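Long-range contacts in TBC1 domain family member 22A (Homo sapiens, PDB 2QFZ), which may act as a GTPase-activating protein for Rab family proteins through its TBC domain, the part that this chain represents: residues D228-R233 with R291-I296; M215-L220 with R241-A246. One frame throughout, in Å; residues are numbered along the deposited sequence.

Contact 1. Residues D228-R233 with R291-I296; sequences DEQVHR and RWRKEI
Arg293 reaches across to Asp228 side-on, its NE and NH2 each taking one carboxylate oxygen. Arg293 NE donates to Asp228 OD2 at 3.1 Å and Arg293 NH2 to Asp228 OD1 at 3.3 Å, both on syn lone pairs, with the carboxylate and guanidinium planes only 15° apart. NH2 has a second acceptor: OE1 of Gln230, 3.0 Å from Arg293 NH2, lies in the guanidinium plane, although the nitrogen stands above the plane of the amide. A bend at chi3 (-41°) brings the guanidinium group round to these oxygens. Beside the polar grip, CG2 of Val231 packs against CB of Arg293 at 3.5 Å, and Val231 CG1 meets Ile296 CD1 at 4.2 Å. An alanine in place of Arg293 is likely to leave the Asp228 carboxylate without its cationic mate and Gln230 OE1 without this donor. Further out, Asp228 is held at the start of helix 229-237: it is the N-cap residue, and its OD1 also takes a weak capping bond from Val231 N. Trp292 occupies the N-cap position of helix 293-298, which carries Arg293, while Leu289 of helix 276-291 and Leu309 of helix 302-309 pack on Ile296. An N-cap aspartate doubling as a salt-bridge partner thus joins the first turns of two short helices in the all-helical TBC domain.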
# COMPACT_ATOMS: atom_id res chain seq x y z
N ASP A 228 25.26 4.12 0.87
CA ASP A 228 25.86 2.89 1.37
C ASP A 228 26.57 2.19 0.24
O ASP A 228 26.10 1.20 -0.34
CB ASP A 228 24.80 1.99 1.99
CG ASP A 228 25.37 1.08 3.04
OD1 ASP A 228 26.55 0.71 2.93
OD2 ASP A 228 24.62 0.71 3.97
N GLU A 229 27.73 2.73 -0.07
CA GLU A 229 28.47 2.34 -1.23
C GLU A 229 29.03 0.95 -1.00
O GLU A 229 29.23 0.21 -1.94
CB GLU A 229 29.59 3.36 -1.52
N GLN A 230 29.23 0.57 0.26
CA GLN A 230 29.71 -0.77 0.58
C GLN A 230 28.65 -1.85 0.23
O GLN A 230 28.96 -2.83 -0.46
CB GLN A 230 30.14 -0.86 2.04
CG GLN A 230 30.99 -2.05 2.34
CD GLN A 230 31.38 -2.16 3.81
OE1 GLN A 230 31.07 -1.28 4.63
NE2 GLN A 230 32.05 -3.26 4.15
N VAL A 231 27.41 -1.65 0.64
CA VAL A 231 26.31 -2.54 0.20
C VAL A 231 26.19 -2.54 -1.35
O VAL A 231 26.13 -3.59 -1.97
CB VAL A 231 24.97 -2.16 0.89
CG1 VAL A 231 23.79 -2.87 0.23
CG2 VAL A 231 25.03 -2.46 2.41
N HIS A 232 26.19 -1.37 -1.98
CA HIS A 232 26.17 -1.24 -3.45
C HIS A 232 27.19 -2.09 -4.25
O HIS A 232 26.83 -2.73 -5.24
CB HIS A 232 26.32 0.23 -3.84
CG HIS A 232 26.26 0.46 -5.31
ND1 HIS A 232 25.14 0.21 -6.06
CD2 HIS A 232 27.20 0.92 -6.18
CE1 HIS A 232 25.38 0.51 -7.33
NE2 HIS A 232 26.62 0.95 -7.42
N ARG A 233 28.45 -2.10 -3.78
CA ARG A 233 29.54 -2.83 -4.40
C ARG A 233 29.53 -4.31 -4.11
O ARG A 233 29.90 -5.11 -4.96
CB ARG A 233 30.90 -2.24 -3.98
CG ARG A 233 31.06 -0.80 -4.35
CD ARG A 233 32.47 -0.31 -4.19
NE ARG A 233 32.57 1.05 -4.68
CZ ARG A 233 33.70 1.77 -4.75
NH1 ARG A 233 34.86 1.26 -4.34
NH2 ARG A 233 33.65 3.02 -5.23
N ARG A 291 19.08 -1.69 6.35
CA ARG A 291 18.73 -2.33 7.63
C ARG A 291 19.42 -3.69 7.79
O ARG A 291 19.86 -4.04 8.89
CB ARG A 291 17.19 -2.44 7.77
CG ARG A 291 16.63 -3.45 8.79
CD ARG A 291 16.75 -3.00 10.26
NE ARG A 291 16.26 -4.06 11.16
CZ ARG A 291 16.99 -5.12 11.57
NH1 ARG A 291 18.24 -5.29 11.18
NH2 ARG A 291 16.45 -6.02 12.38
N TRP A 292 19.59 -4.45 6.70
CA TRP A 292 20.31 -5.76 6.81
C TRP A 292 21.67 -5.72 6.18
O TRP A 292 22.15 -6.72 5.65
CB TRP A 292 19.50 -6.87 6.20
CG TRP A 292 18.36 -7.27 7.08
CD1 TRP A 292 18.41 -8.10 8.19
CD2 TRP A 292 17.02 -6.87 6.93
NE1 TRP A 292 17.16 -8.23 8.73
CE2 TRP A 292 16.29 -7.47 7.98
CE3 TRP A 292 16.37 -6.04 6.04
CZ2 TRP A 292 14.94 -7.29 8.12
CZ3 TRP A 292 15.04 -5.86 6.18
CH2 TRP A 292 14.33 -6.47 7.23
N ARG A 293 22.32 -4.57 6.25
CA ARG A 293 23.60 -4.44 5.64
C ARG A 293 24.58 -5.52 6.16
O ARG A 293 25.38 -6.03 5.39
CB ARG A 293 24.15 -3.03 5.78
CG ARG A 293 24.40 -2.55 7.19
CD ARG A 293 25.02 -1.13 7.18
NE ARG A 293 26.04 -0.94 6.14
CZ ARG A 293 27.34 -1.24 6.26
NH1 ARG A 293 27.87 -1.75 7.37
NH2 ARG A 293 28.14 -1.01 5.22
N LYS A 294 24.48 -5.87 7.45
CA LYS A 294 25.37 -6.84 8.11
C LYS A 294 25.23 -8.23 7.51
O LYS A 294 26.21 -8.84 7.10
CB LYS A 294 25.06 -6.89 9.63
CG LYS A 294 25.73 -8.06 10.42
N GLU A 295 24.00 -8.74 7.46
CA GLU A 295 23.71 -10.01 6.81
C GLU A 295 24.00 -10.04 5.28
O GLU A 295 24.37 -11.08 4.77
CB GLU A 295 22.27 -10.41 7.08
CG GLU A 295 21.94 -10.69 8.55
CD GLU A 295 21.33 -9.52 9.31
OE1 GLU A 295 21.73 -8.34 9.10
OE2 GLU A 295 20.44 -9.79 10.16
N ILE A 296 23.81 -8.92 4.57
CA ILE A 296 24.15 -8.78 3.14
C ILE A 296 25.66 -8.92 2.90
O ILE A 296 26.09 -9.71 2.10
CB ILE A 296 23.69 -7.39 2.55
CG1 ILE A 296 22.18 -7.32 2.38
CG2 ILE A 296 24.36 -7.08 1.18
CD1 ILE A 296 21.64 -5.89 2.10

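Contact 2. Residues M215-L220 with R241-A246; sequences MKVKML and RYLQFA
The Tyr242 ring receives Leu220 obliquely: CD2 of the leucine lies 4.0 Å from CD2 of the tyrosine. Over the centre of the Phe245 ring lies the carbonyl oxygen of Tyr242, 3.7 Å above its plane, while Trp249 meets Phe245 edge-to-face. On the Arg241 guanidinium, CG of Gln244 sits over one face toward the rim, and CD2 of Leu243 lies in plane at the edge.

Between the helices the contact is carried by two side chains of 215-220 one turn apart. Val217 sends its branches to different places: CG1 touches CB of Tyr242 at 3.8 Å, whereas CG2 comes to 3.8 Å from the carbonyl oxygen of Ala246. Having CG1 anti to the backbone N (chi1 169°) directs that methyl to the first turn of helix 242-251, where Leu243 CD1 lies 4.1 Å from Val217 CG1. Leu220 uses CD2 again on the methyl of Ala246, with its CD2 and Ala246 CB 3.7 Å apart. The small alanine probably makes room for this branch. The axes of the two short segments approach to 9.8 Å, their directions 113° apart.

At the start of helix 242-251, OE1 of Gln244 accepts from Arg241 N in the carbonyl plane, on a lone pair, at 3.0 Å. The Tyr242 side chain also touches Glu221 and Val224 of helix 211-227, and its hydroxyl is hydrogen-bonded to ND1 of His232. Apolar side chains thus pack two steeply crossing helices of the all-helical TBC domain against each other. No hydrogen bond joins the two segments; their attachment is mainly the meeting of branched aliphatic groups with a ring and a methyl, and therefore depends on shape and burial.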
# COMPACT_ATOMS: atom_id res chain seq x y z
N MET A 215 12.34 2.80 -13.72
CA MET A 215 12.84 4.08 -13.29
C MET A 215 13.08 4.13 -11.79
O MET A 215 14.13 4.56 -11.35
CB MET A 215 11.86 5.19 -13.71
CG MET A 215 12.44 6.61 -13.49
SD MET A 215 13.93 6.87 -14.50
CE MET A 215 13.23 6.88 -16.14
N LYS A 216 12.10 3.69 -11.00
CA LYS A 216 12.25 3.64 -9.53
C LYS A 216 13.35 2.69 -9.03
O LYS A 216 14.04 2.99 -8.05
CB LYS A 216 10.94 3.30 -8.86
CG LYS A 216 9.92 4.44 -8.99
CD LYS A 216 8.50 4.05 -8.61
CE LYS A 216 7.48 5.05 -9.28
NZ LYS A 216 6.30 5.25 -8.41
N VAL A 217 13.50 1.54 -9.67
CA VAL A 217 14.59 0.63 -9.31
C VAL A 217 15.97 1.26 -9.61
O VAL A 217 16.94 1.05 -8.87
CB VAL A 217 14.42 -0.69 -10.00
CG1 VAL A 217 15.68 -1.57 -9.86
CG2 VAL A 217 13.17 -1.39 -9.44
N LYS A 218 16.05 2.03 -10.68
CA LYS A 218 17.31 2.69 -11.10
C LYS A 218 17.62 3.85 -10.14
O LYS A 218 18.76 4.01 -9.74
CB LYS A 218 17.20 3.16 -12.56
CG LYS A 218 18.37 3.93 -13.08
CD LYS A 218 19.71 3.21 -12.95
CE LYS A 218 20.83 4.03 -13.58
NZ LYS A 218 22.17 3.37 -13.49
N MET A 219 16.61 4.65 -9.78
CA MET A 219 16.80 5.69 -8.76
C MET A 219 17.16 5.10 -7.41
O MET A 219 17.92 5.68 -6.68
CB MET A 219 15.58 6.56 -8.62
CG MET A 219 15.25 7.37 -9.86
SD MET A 219 13.89 8.48 -9.48
CE MET A 219 12.48 7.41 -9.81
N LEU A 220 16.61 3.93 -7.07
CA LEU A 220 17.02 3.21 -5.86
C LEU A 220 18.49 2.86 -5.91
O LEU A 220 19.21 2.94 -4.90
CB LEU A 220 16.18 1.94 -5.62
CG LEU A 220 16.63 1.00 -4.48
CD1 LEU A 220 16.45 1.65 -3.12
CD2 LEU A 220 15.92 -0.34 -4.51
N ARG A 241 21.64 -7.87 -9.32
CA ARG A 241 21.12 -6.63 -9.90
C ARG A 241 19.95 -6.13 -9.07
O ARG A 241 19.15 -6.93 -8.61
CB ARG A 241 20.62 -6.86 -11.33
CG ARG A 241 21.70 -7.19 -12.34
CD ARG A 241 21.14 -7.30 -13.71
NE ARG A 241 20.41 -8.57 -13.92
CZ ARG A 241 19.13 -8.67 -14.19
NH1 ARG A 241 18.34 -7.59 -14.29
NH2 ARG A 241 18.62 -9.87 -14.36
N TYR A 242 19.79 -4.82 -8.89
CA TYR A 242 18.67 -4.36 -8.06
C TYR A 242 17.31 -4.86 -8.56
O TYR A 242 16.45 -5.18 -7.77
CB TYR A 242 18.66 -2.84 -7.88
CG TYR A 242 19.77 -2.31 -7.01
CD1 TYR A 242 21.09 -2.25 -7.47
CD2 TYR A 242 19.48 -1.78 -5.75
CE1 TYR A 242 22.09 -1.72 -6.69
CE2 TYR A 242 20.48 -1.25 -4.95
CZ TYR A 242 21.78 -1.22 -5.42
OH TYR A 242 22.78 -0.69 -4.63
N LEU A 243 17.14 -5.01 -9.87
CA LEU A 243 15.86 -5.38 -10.46
C LEU A 243 15.42 -6.75 -10.06
O LEU A 243 14.20 -7.02 -10.00
CB LEU A 243 15.95 -5.31 -11.98
CG LEU A 243 14.67 -5.26 -12.82
CD1 LEU A 243 13.83 -4.03 -12.51
CD2 LEU A 243 15.09 -5.26 -14.30
N GLN A 244 16.37 -7.64 -9.74
CA GLN A 244 16.03 -9.01 -9.36
C GLN A 244 15.28 -9.14 -8.05
O GLN A 244 14.59 -10.12 -7.84
CB GLN A 244 17.28 -9.90 -9.34
CG GLN A 244 17.98 -9.98 -10.71
CD GLN A 244 19.25 -10.81 -10.67
OE1 GLN A 244 20.29 -10.35 -10.23
NE2 GLN A 244 19.17 -12.05 -11.16
N PHE A 245 15.46 -8.18 -7.15
CA PHE A 245 14.76 -8.21 -5.85
C PHE A 245 13.85 -7.01 -5.67
O PHE A 245 12.77 -7.14 -5.11
CB PHE A 245 15.74 -8.38 -4.65
CG PHE A 245 16.70 -7.23 -4.45
CD1 PHE A 245 16.35 -6.11 -3.71
CD2 PHE A 245 17.93 -7.25 -5.02
CE1 PHE A 245 17.23 -5.05 -3.57
CE2 PHE A 245 18.81 -6.19 -4.88
CZ PHE A 245 18.46 -5.10 -4.15
N ALA A 246 14.24 -5.85 -6.16
CA ALA A 246 13.49 -4.61 -5.96
C ALA A 246 12.31 -4.36 -6.94
O ALA A 246 11.54 -3.48 -6.72
CB ALA A 246 14.45 -3.44 -5.99

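Overall arrangement
Helices 211-227, 229-237 and 242-251 follow one another in the chain, and the contacts share them: contact 2 packs the first against the third, while contact 1 ties the middle one to helix 293-298. The two centres are about 15 Å apart, on the same side of the chain's centre. The two contacts are joined directly by the probable hydrogen bond between His232 ND1 and Tyr242 OH, 2.9 Å apart. Leu289 of helix 276-291 also touches both, through Ile296 and Tyr242. Contact 2 is the more buried; the centre of contact 1 lies about 26 Å from the centre of the chain, that of contact 2 about 18 Å, and contact 1 combines buried aliphatic groups with its salt bridge.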